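Long-range contacts in putative agmatine deiminase (Streptococcus mutans, PDB 2EWO), which probably catalyses the hydrolysis of agmatine to N-carbamoylputrescine and ammonia, as an agmatine deiminase of the guanidino-group modifying enzyme family: residues A[233-241]-A[251-259]; A[274-285]-A[300-311]. One frame throughout, in Å; residues are numbered along the deposited sequence.

Interaction 1 comes first along the chain and closes before interaction 2 opens; their centres lie 19 Å apart. They meet where residues 233-241 run beside the start of residues 274-285: Met274 joins backbone to Cys237 and Tyr239 through probable hydrogen bonds, Thr240 packs on Val276, and Ala236 touches Leu309. Interaction 1 sets helix 248-259 on the three-stranded sheet of 227-231, 234-237 and 270-271. The chain leaving strand 270-271 then enters interaction 2, which pairs it with 300-311 out to the small sheet of strands 281-282 and 303-304. A helix-covered sheet is thus continued by an extension of two paired segments reaching towards the surface, all within one deiminase family region.

Interaction 1. Residues A[233-241]-A[251-259]; sequences GEVACIYTD and AKAAYDFLS
Strand 234-237 lies over helix 251-259 almost antiparallel, at 170° with axes 9.6 Å apart at closest approach, and Cys237 faces Tyr255 across the gap (CA to CA 6.7 Å). Cys237 sits at the middle of the packing. Its SG reaches Leu258 CD2 at 3.5 Å and also borders Ala254 CB and the start of the Tyr255 side chain, so the sulfur sits among residues from successive turns of the helix. At the strand's beginning the same Leu258 methyl, CD2, lies 4.2 Å from Val235 CG2, the two side chains crossing at a slant. One leucine branch therefore serves two inward-pointing strand residues, while Val271 of strand 270-271 and Val210 of strand 206-210 also touch this leucine. The arrangement is the first half of a beta-alpha-beta unit: strand 234-237 leads through helix 248-259 to strand 270-271, which lies parallel beside it, and the helix covers one face of their sheet. This is an element of the alpha/beta architecture of the guanidino-group modifying enzymes. Towards the N-terminal end of the helix, Ala251 presents its methyl to Ile238, with CB 3.9 Å from CG1. Beyond the strand, Tyr239 holds CG anti to its own backbone nitrogen (chi1 -173°), which turns the ring toward the helix. There its CD1 side meets the CD2 side of Tyr255. The ring centroids of this oblique pair are 4.8 Å apart, with the planes inclined at 62°. Lys252 comes against the neighbouring atom on the same side of the ring, its CG 3.9 Å from Tyr239 CE1; only the aliphatic stem takes part, since the chain bends away and NZ bonds to Tyr248 OH. Tyr255 O, on the helix backbone, is gripped by two donors, Ser259 N and Ser259 OG.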
loop_
_atom_site.group_PDB
_atom_site.type_symbol
_atom_site.label_atom_id
_atom_site.label_comp_id
_atom_site.label_asym_id
_atom_site.label_seq_id
_atom_site.Cartn_x
_atom_site.Cartn_y
_atom_site.Cartn_z
ATOM N N GLY A 233 19.172 10.013 41.501
ATOM C CA GLY A 233 20.308 9.731 42.360
ATOM C C GLY A 233 20.598 8.236 42.368
ATOM O O GLY A 233 21.748 7.815 42.230
ATOM N N GLU A 234 19.556 7.423 42.530
ATOM C CA GLU A 234 19.722 5.973 42.532
ATOM C C GLU A 234 19.514 5.443 41.117
ATOM O O GLU A 234 18.652 5.927 40.380
ATOM C CB GLU A 234 18.731 5.321 43.491
ATOM C CG GLU A 234 18.901 5.749 44.938
ATOM C CD GLU A 234 17.889 5.087 45.850
ATOM O OE1 GLU A 234 17.857 3.836 45.890
ATOM O OE2 GLU A 234 17.120 5.811 46.525
ATOM N N VAL A 235 20.305 4.444 40.738
ATOM C CA VAL A 235 20.228 3.885 39.395
ATOM C C VAL A 235 20.205 2.369 39.391
ATOM O O VAL A 235 20.323 1.740 40.433
ATOM C CB VAL A 235 21.433 4.351 38.573
ATOM C CG1 VAL A 235 21.535 5.862 38.637
ATOM C CG2 VAL A 235 22.713 3.723 39.111
ATOM N N ALA A 236 20.035 1.784 38.217
ATOM C CA ALA A 236 20.032 0.334 38.114
ATOM C C ALA A 236 21.244 -0.029 37.288
ATOM O O ALA A 236 21.897 0.844 36.716
ATOM C CB ALA A 236 18.766 -0.164 37.437
ATOM N N CYS A 237 21.555 -1.316 37.232
ATOM C CA CYS A 237 22.694 -1.763 36.456
ATOM C C CYS A 237 22.848 -3.270 36.517
ATOM O O CYS A 237 22.760 -3.869 37.586
ATOM C CB CYS A 237 23.972 -1.096 36.958
ATOM S SG CYS A 237 25.385 -1.399 35.890
ATOM N N ILE A 238 23.062 -3.888 35.360
ATOM C CA ILE A 238 23.243 -5.330 35.320
ATOM C C ILE A 238 24.580 -5.672 35.970
ATOM O O ILE A 238 25.535 -4.898 35.872
ATOM C CB ILE A 238 23.245 -5.876 33.864
ATOM C CG1 ILE A 238 24.160 -5.023 32.983
ATOM C CG2 ILE A 238 21.826 -5.918 33.317
ATOM C CD1 ILE A 238 24.244 -5.500 31.550
ATOM N N TYR A 239 24.645 -6.815 36.649
ATOM C CA TYR A 239 25.887 -7.245 37.291
ATOM C C TYR A 239 25.933 -8.754 37.555
ATOM O O TYR A 239 25.054 -9.318 38.213
ATOM C CB TYR A 239 26.120 -6.464 38.593
ATOM C CG TYR A 239 27.473 -6.723 39.234
ATOM C CD1 TYR A 239 28.596 -5.963 38.870
ATOM C CD2 TYR A 239 27.641 -7.739 40.179
ATOM C CE1 TYR A 239 29.857 -6.210 39.429
ATOM C CE2 TYR A 239 28.896 -7.997 40.747
ATOM C CZ TYR A 239 29.999 -7.229 40.366
ATOM O OH TYR A 239 31.238 -7.478 40.916
ATOM N N THR A 240 26.962 -9.398 37.012
ATOM C CA THR A 240 27.166 -10.835 37.182
ATOM C C THR A 240 28.623 -11.060 37.555
ATOM O O THR A 240 29.477 -10.224 37.263
ATOM C CB THR A 240 26.848 -11.626 35.882
ATOM O OG1 THR A 240 27.075 -13.026 36.106
ATOM C CG2 THR A 240 27.723 -11.153 34.726
ATOM N N ASP A 241 28.909 -12.179 38.211
ATOM C CA ASP A 241 30.280 -12.475 38.606
ATOM C C ASP A 241 30.883 -13.539 37.711
ATOM O O ASP A 241 32.095 -13.772 37.726
ATOM C CB ASP A 241 30.317 -12.903 40.072
ATOM C CG ASP A 241 30.165 -11.722 41.015
ATOM O OD1 ASP A 241 31.106 -10.900 41.084
ATOM O OD2 ASP A 241 29.104 -11.607 41.672
ATOM N N ALA A 251 29.410 -5.204 31.774
ATOM C CA ALA A 251 28.562 -4.947 32.936
ATOM C C ALA A 251 29.370 -4.442 34.123
ATOM O O ALA A 251 29.014 -3.448 34.755
ATOM C CB ALA A 251 27.809 -6.212 33.323
ATOM N N LYS A 252 30.462 -5.130 34.425
ATOM C CA LYS A 252 31.297 -4.725 35.537
ATOM C C LYS A 252 31.927 -3.367 35.231
ATOM O O LYS A 252 31.941 -2.474 36.080
ATOM C CB LYS A 252 32.378 -5.771 35.791
ATOM C CG LYS A 252 33.004 -5.673 37.173
ATOM C CD LYS A 252 34.143 -6.659 37.320
ATOM C CE LYS A 252 35.276 -6.313 36.365
ATOM N NZ LYS A 252 36.251 -7.432 36.236
ATOM N N ALA A 253 32.440 -3.213 34.010
ATOM C CA ALA A 253 33.070 -1.965 33.568
ATOM C C ALA A 253 32.104 -0.809 33.762
ATOM O O ALA A 253 32.510 0.324 34.043
ATOM C CB ALA A 253 33.461 -2.065 32.099
ATOM N N ALA A 254 30.821 -1.115 33.602
ATOM C CA ALA A 254 29.763 -0.128 33.751
ATOM C C ALA A 254 29.529 0.155 35.222
ATOM O O ALA A 254 29.426 1.315 35.634
ATOM C CB ALA A 254 28.482 -0.640 33.118
ATOM N N TYR A 255 29.456 -0.917 36.008
ATOM C CA TYR A 255 29.218 -0.820 37.445
ATOM C C TYR A 255 30.295 0.021 38.123
ATOM O O TYR A 255 29.998 0.875 38.965
ATOM C CB TYR A 255 29.164 -2.223 38.060
ATOM C CG TYR A 255 28.600 -2.255 39.461
ATOM C CD1 TYR A 255 29.207 -1.537 40.496
ATOM C CD2 TYR A 255 27.465 -3.008 39.758
ATOM C CE1 TYR A 255 28.702 -1.565 41.788
ATOM C CE2 TYR A 255 26.947 -3.047 41.051
ATOM C CZ TYR A 255 27.574 -2.318 42.063
ATOM O OH TYR A 255 27.087 -2.337 43.353
ATOM N N ASP A 256 31.546 -0.218 37.744
ATOM C CA ASP A 256 32.656 0.526 38.308
ATOM C C ASP A 256 32.533 2.001 37.947
ATOM O O ASP A 256 32.802 2.876 38.773
ATOM C CB ASP A 256 33.979 -0.043 37.800
ATOM C CG ASP A 256 34.165 -1.498 38.191
ATOM O OD1 ASP A 256 33.974 -1.814 39.390
ATOM O OD2 ASP A 256 34.504 -2.325 37.310
ATOM N N PHE A 257 32.119 2.268 36.712
ATOM C CA PHE A 257 31.950 3.635 36.242
ATOM C C PHE A 257 30.818 4.339 36.975
ATOM O O PHE A 257 30.955 5.483 37.415
ATOM C CB PHE A 257 31.626 3.652 34.759
ATOM C CG PHE A 257 31.258 5.009 34.248
ATOM C CD1 PHE A 257 32.245 5.923 33.912
ATOM C CD2 PHE A 257 29.921 5.376 34.104
ATOM C CE1 PHE A 257 31.913 7.189 33.433
ATOM C CE2 PHE A 257 29.573 6.641 33.626
ATOM C CZ PHE A 257 30.573 7.550 33.287
ATOM N N LEU A 258 29.688 3.647 37.072
ATOM C CA LEU A 258 28.497 4.171 37.725
ATOM C C LEU A 258 28.750 4.540 39.175
ATOM O O LEU A 258 28.579 5.697 39.579
ATOM C CB LEU A 258 27.380 3.129 37.648
ATOM C CG LEU A 258 26.275 3.351 36.611
ATOM C CD1 LEU A 258 26.875 3.785 35.276
ATOM C CD2 LEU A 258 25.461 2.062 36.472
ATOM N N SER A 259 29.156 3.537 39.948
ATOM C CA SER A 259 29.444 3.690 41.374
ATOM C C SER A 259 30.442 4.820 41.692
ATOM O O SER A 259 30.368 5.442 42.753
ATOM C CB SER A 259 29.967 2.365 41.917
ATOM O OG SER A 259 31.035 1.916 41.110
#

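Interaction 2. Residues A[274-285]-A[300-311]; sequences MCVTKEPCYLQE and EGEMAIASYLNF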
loop_
_atom_site.group_PDB
_atom_site.type_symbol
_atom_site.label_atom_id
_atom_site.label_comp_id
_atom_site.label_asym_id
_atom_site.label_seq_id
_atom_site.Cartn_x
_atom_site.Cartn_y
_atom_site.Cartn_z
HETATM N N MSE A 274 21.042 -5.614 39.041
HETATM C CA MSE A 274 20.068 -6.408 38.305
HETATM C C MSE A 274 20.834 -7.666 37.909
HETATM O O MSE A 274 22.062 -7.666 37.905
HETATM C CB MSE A 274 19.612 -5.644 37.051
HETATM C CG MSE A 274 18.479 -6.309 36.248
HETATM SE SE MSE A 274 16.749 -6.369 37.196
HETATM C CE MSE A 274 16.406 -4.449 37.260
ATOM N N CYS A 275 20.128 -8.743 37.587
ATOM C CA CYS A 275 20.806 -9.966 37.187
ATOM C C CYS A 275 20.687 -10.152 35.684
ATOM O O CYS A 275 19.886 -9.485 35.022
ATOM C CB CYS A 275 20.185 -11.172 37.884
ATOM S SG CYS A 275 18.533 -11.570 37.285
ATOM N N VAL A 276 21.496 -11.066 35.161
ATOM C CA VAL A 276 21.499 -11.393 33.742
ATOM C C VAL A 276 21.103 -12.858 33.588
ATOM O O VAL A 276 21.315 -13.661 34.498
ATOM C CB VAL A 276 22.906 -11.178 33.102
ATOM C CG1 VAL A 276 23.213 -9.690 32.987
ATOM C CG2 VAL A 276 23.977 -11.875 33.929
ATOM N N THR A 277 20.523 -13.210 32.446
ATOM C CA THR A 277 20.128 -14.595 32.217
ATOM C C THR A 277 21.345 -15.509 32.386
ATOM O O THR A 277 22.488 -15.053 32.326
ATOM C CB THR A 277 19.536 -14.779 30.798
ATOM O OG1 THR A 277 20.410 -14.186 29.831
ATOM C CG2 THR A 277 18.168 -14.139 30.706
ATOM N N LYS A 278 21.094 -16.792 32.627
ATOM C CA LYS A 278 22.169 -17.768 32.794
ATOM C C LYS A 278 22.197 -18.602 31.510
ATOM O O LYS A 278 23.115 -19.387 31.274
ATOM C CB LYS A 278 21.894 -18.658 34.018
ATOM C CG LYS A 278 23.111 -19.422 34.591
ATOM C CD LYS A 278 24.054 -18.545 35.442
ATOM C CE LYS A 278 25.034 -17.719 34.597
ATOM N NZ LYS A 278 26.024 -18.545 33.837
ATOM N N GLU A 279 21.169 -18.409 30.687
ATOM C CA GLU A 279 21.025 -19.095 29.406
ATOM C C GLU A 279 20.465 -18.136 28.363
ATOM O O GLU A 279 19.325 -17.673 28.473
ATOM C CB GLU A 279 20.088 -20.290 29.533
ATOM C CG GLU A 279 20.759 -21.551 30.033
ATOM C CD GLU A 279 21.851 -22.040 29.097
ATOM O OE1 GLU A 279 21.562 -22.215 27.888
ATOM O OE2 GLU A 279 22.989 -22.258 29.572
ATOM N N PRO A 280 21.262 -17.830 27.328
ATOM C CA PRO A 280 20.838 -16.919 26.258
ATOM C C PRO A 280 19.672 -17.480 25.430
ATOM O O PRO A 280 19.574 -18.691 25.213
ATOM C CB PRO A 280 22.110 -16.764 25.429
ATOM C CG PRO A 280 22.744 -18.136 25.561
ATOM C CD PRO A 280 22.588 -18.409 27.040
ATOM N N CYS A 281 18.794 -16.604 24.958
ATOM C CA CYS A 281 17.653 -17.048 24.161
ATOM C C CYS A 281 18.101 -17.689 22.842
ATOM O O CYS A 281 18.722 -17.032 22.005
ATOM C CB CYS A 281 16.734 -15.863 23.866
ATOM S SG CYS A 281 16.314 -14.913 25.319
ATOM N N TYR A 282 17.798 -18.974 22.661
ATOM C CA TYR A 282 18.168 -19.657 21.425
ATOM C C TYR A 282 17.076 -19.515 20.361
ATOM O O TYR A 282 16.005 -20.125 20.448
ATOM C CB TYR A 282 18.468 -21.143 21.673
ATOM C CG TYR A 282 19.763 -21.424 22.418
ATOM C CD1 TYR A 282 20.876 -20.577 22.290
ATOM C CD2 TYR A 282 19.887 -22.564 23.225
ATOM C CE1 TYR A 282 22.086 -20.860 22.952
ATOM C CE2 TYR A 282 21.083 -22.861 23.887
ATOM C CZ TYR A 282 22.179 -22.012 23.749
ATOM O OH TYR A 282 23.356 -22.330 24.406
ATOM N N LEU A 283 17.367 -18.690 19.360
ATOM C CA LEU A 283 16.444 -18.431 18.264
ATOM C C LEU A 283 16.042 -19.733 17.586
ATOM O O LEU A 283 16.894 -20.527 17.184
ATOM C CB LEU A 283 17.103 -17.494 17.243
ATOM C CG LEU A 283 16.248 -16.859 16.139
ATOM C CD1 LEU A 283 15.802 -17.892 15.131
ATOM C CD2 LEU A 283 15.055 -16.179 16.772
ATOM N N GLN A 284 14.739 -19.949 17.470
ATOM C CA GLN A 284 14.236 -21.150 16.819
ATOM C C GLN A 284 13.387 -20.789 15.611
ATOM O O GLN A 284 12.943 -19.649 15.470
ATOM C CB GLN A 284 13.396 -21.963 17.793
ATOM C CG GLN A 284 14.189 -22.681 18.851
ATOM C CD GLN A 284 13.292 -23.414 19.825
ATOM O OE1 GLN A 284 13.746 -24.271 20.581
ATOM N NE2 GLN A 284 12.005 -23.073 19.815
ATOM N N GLU A 285 13.163 -21.770 14.745
ATOM C CA GLU A 285 12.357 -21.576 13.545
ATOM C C GLU A 285 12.836 -20.362 12.732
ATOM O O GLU A 285 12.024 -19.618 12.187
ATOM C CB GLU A 285 10.881 -21.383 13.930
ATOM C CG GLU A 285 10.425 -22.076 15.232
ATOM C CD GLU A 285 10.210 -23.578 15.100
ATOM O OE1 GLU A 285 9.384 -23.993 14.253
ATOM O OE2 GLU A 285 10.856 -24.342 15.857
ATOM N N GLU A 300 20.218 -20.525 12.336
ATOM C CA GLU A 300 19.248 -20.787 13.392
ATOM C C GLU A 300 19.941 -21.208 14.691
ATOM O O GLU A 300 21.058 -21.726 14.666
ATOM C CB GLU A 300 18.279 -21.880 12.947
ATOM C CG GLU A 300 17.244 -22.227 13.998
ATOM C CD GLU A 300 16.366 -23.395 13.591
ATOM O OE1 GLU A 300 16.923 -24.469 13.265
ATOM O OE2 GLU A 300 15.122 -23.242 13.607
ATOM N N GLY A 301 19.270 -20.988 15.820
ATOM C CA GLY A 301 19.845 -21.345 17.104
ATOM C C GLY A 301 20.843 -20.310 17.589
ATOM O O GLY A 301 21.479 -20.487 18.628
ATOM N N GLU A 302 20.991 -19.232 16.830
ATOM C CA GLU A 302 21.914 -18.161 17.193
ATOM C C GLU A 302 21.394 -17.406 18.416
ATOM O O GLU A 302 20.186 -17.225 18.582
ATOM C CB GLU A 302 22.092 -17.211 16.007
ATOM C CG GLU A 302 20.785 -16.728 15.383
ATOM C CD GLU A 302 20.970 -16.158 13.978
ATOM O OE1 GLU A 302 21.311 -16.936 13.045
ATOM O OE2 GLU A 302 20.774 -14.928 13.812
HETATM N N MSE A 303 22.311 -16.981 19.276
HETATM C CA MSE A 303 21.939 -16.268 20.492
HETATM C C MSE A 303 21.401 -14.875 20.222
HETATM O O MSE A 303 21.812 -14.209 19.274
HETATM C CB MSE A 303 23.139 -16.169 21.437
HETATM C CG MSE A 303 23.775 -17.521 21.770
HETATM SE SE MSE A 303 25.745 -17.531 21.530
HETATM C CE MSE A 303 25.858 -18.169 19.656
ATOM N N ALA A 304 20.479 -14.452 21.081
ATOM C CA ALA A 304 19.847 -13.141 21.000
ATOM C C ALA A 304 19.849 -12.511 22.392
ATOM O O ALA A 304 19.599 -13.189 23.392
ATOM C CB ALA A 304 18.415 -13.287 20.497
ATOM N N ILE A 305 20.133 -11.216 22.452
ATOM C CA ILE A 305 20.164 -10.492 23.721
ATOM C C ILE A 305 18.881 -10.720 24.535
ATOM O O ILE A 305 17.795 -10.869 23.971
ATOM C CB ILE A 305 20.327 -8.971 23.470
ATOM C CG1 ILE A 305 21.319 -8.740 22.327
ATOM C CG2 ILE A 305 20.805 -8.261 24.737
ATOM C CD1 ILE A 305 22.659 -9.430 22.522
ATOM N N ALA A 306 19.018 -10.761 25.858
ATOM C CA ALA A 306 17.886 -10.933 26.779
ATOM C C ALA A 306 18.289 -10.283 28.110
ATOM O O ALA A 306 18.814 -10.950 29.001
ATOM C CB ALA A 306 17.569 -12.417 26.977
ATOM N N SER A 307 18.045 -8.978 28.228
ATOM C CA SER A 307 18.400 -8.208 29.422
ATOM C C SER A 307 17.168 -7.846 30.266
ATOM O O SER A 307 16.132 -7.453 29.731
ATOM C CB SER A 307 19.143 -6.936 28.986
ATOM O OG SER A 307 19.592 -6.167 30.083
ATOM N N TYR A 308 17.289 -7.986 31.586
ATOM C CA TYR A 308 16.185 -7.673 32.497
ATOM C C TYR A 308 16.111 -6.162 32.751
ATOM O O TYR A 308 15.139 -5.656 33.311
ATOM C CB TYR A 308 16.359 -8.419 33.837
ATOM C CG TYR A 308 16.275 -9.932 33.741
ATOM C CD1 TYR A 308 15.064 -10.568 33.463
ATOM C CD2 TYR A 308 17.419 -10.726 33.887
ATOM C CE1 TYR A 308 14.992 -11.960 33.326
ATOM C CE2 TYR A 308 17.362 -12.119 33.751
ATOM C CZ TYR A 308 16.144 -12.730 33.468
ATOM O OH TYR A 308 16.081 -14.100 33.310
ATOM N N LEU A 309 17.147 -5.447 32.326
ATOM C CA LEU A 309 17.203 -4.009 32.507
ATOM C C LEU A 309 16.218 -3.345 31.545
ATOM O O LEU A 309 15.932 -2.146 31.645
ATOM C CB LEU A 309 18.627 -3.519 32.252
ATOM C CG LEU A 309 19.101 -2.285 33.028
ATOM C CD1 LEU A 309 18.440 -1.029 32.481
ATOM C CD2 LEU A 309 18.795 -2.466 34.512
ATOM N N ASN A 310 15.694 -4.136 30.614
ATOM C CA ASN A 310 14.726 -3.659 29.626
ATOM C C ASN A 310 13.321 -3.680 30.211
ATOM O O ASN A 310 12.460 -4.433 29.764
ATOM C CB ASN A 310 14.779 -4.548 28.369
ATOM C CG ASN A 310 15.773 -4.048 27.337
ATOM O OD1 ASN A 310 15.443 -3.198 26.500
ATOM N ND2 ASN A 310 17.000 -4.562 27.399
ATOM N N PHE A 311 13.098 -2.856 31.224
ATOM C CA PHE A 311 11.787 -2.788 31.857
ATOM C C PHE A 311 11.201 -1.369 31.730
ATOM O O PHE A 311 11.935 -0.370 31.631
ATOM C CB PHE A 311 11.878 -3.246 33.342
ATOM C CG PHE A 311 12.911 -2.498 34.153
ATOM C CD1 PHE A 311 12.596 -1.285 34.754
ATOM C CD2 PHE A 311 14.221 -2.965 34.240
ATOM C CE1 PHE A 311 13.563 -0.546 35.419
ATOM C CE2 PHE A 311 15.195 -2.229 34.904
ATOM C CZ PHE A 311 14.864 -1.017 35.491
#
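Leu283 and Glu302 tie the two segments where they run antiparallel: Leu283 N donates to Glu302 O at 3.3 Å and a fairly straight 160°. Leu283 O in turn takes a weak, bent bond from Gly301 N (2.8 Å), and Ala304 N makes another weak one to Cys281 O. Apolar contacts fall on both sides of this small sheet. On one, the side chain of selenomethionine Met303 lies alongside Tyr282 and Pro280, with CG in the plane of the tyrosine ring and 3.9 Å from its CE1 edge; on the other, Cys281 SG meets the methyl of Ala306. At the inner end Met274, likewise selenomethionine, folded at its CB-CG bond (chi2 67°) and again at CG-SE, brings CE 3.5 Å from Phe311 CE2, while its CG passes across Tyr308 CB. The Tyr308 ring carries the sulfur-aromatic contact: Cys275 SG stands 4.4 Å from its centroid, obliquely, 43° off the normal. Cys275 O lies at the edge of that ring, and Thr277 CG2 beside its hydroxyl, which bonds to Asp328 OD1. With few and mostly weak backbone bonds, the pairing appears to rest largely on side-chain packing, Tyr308 contributing the largest single share.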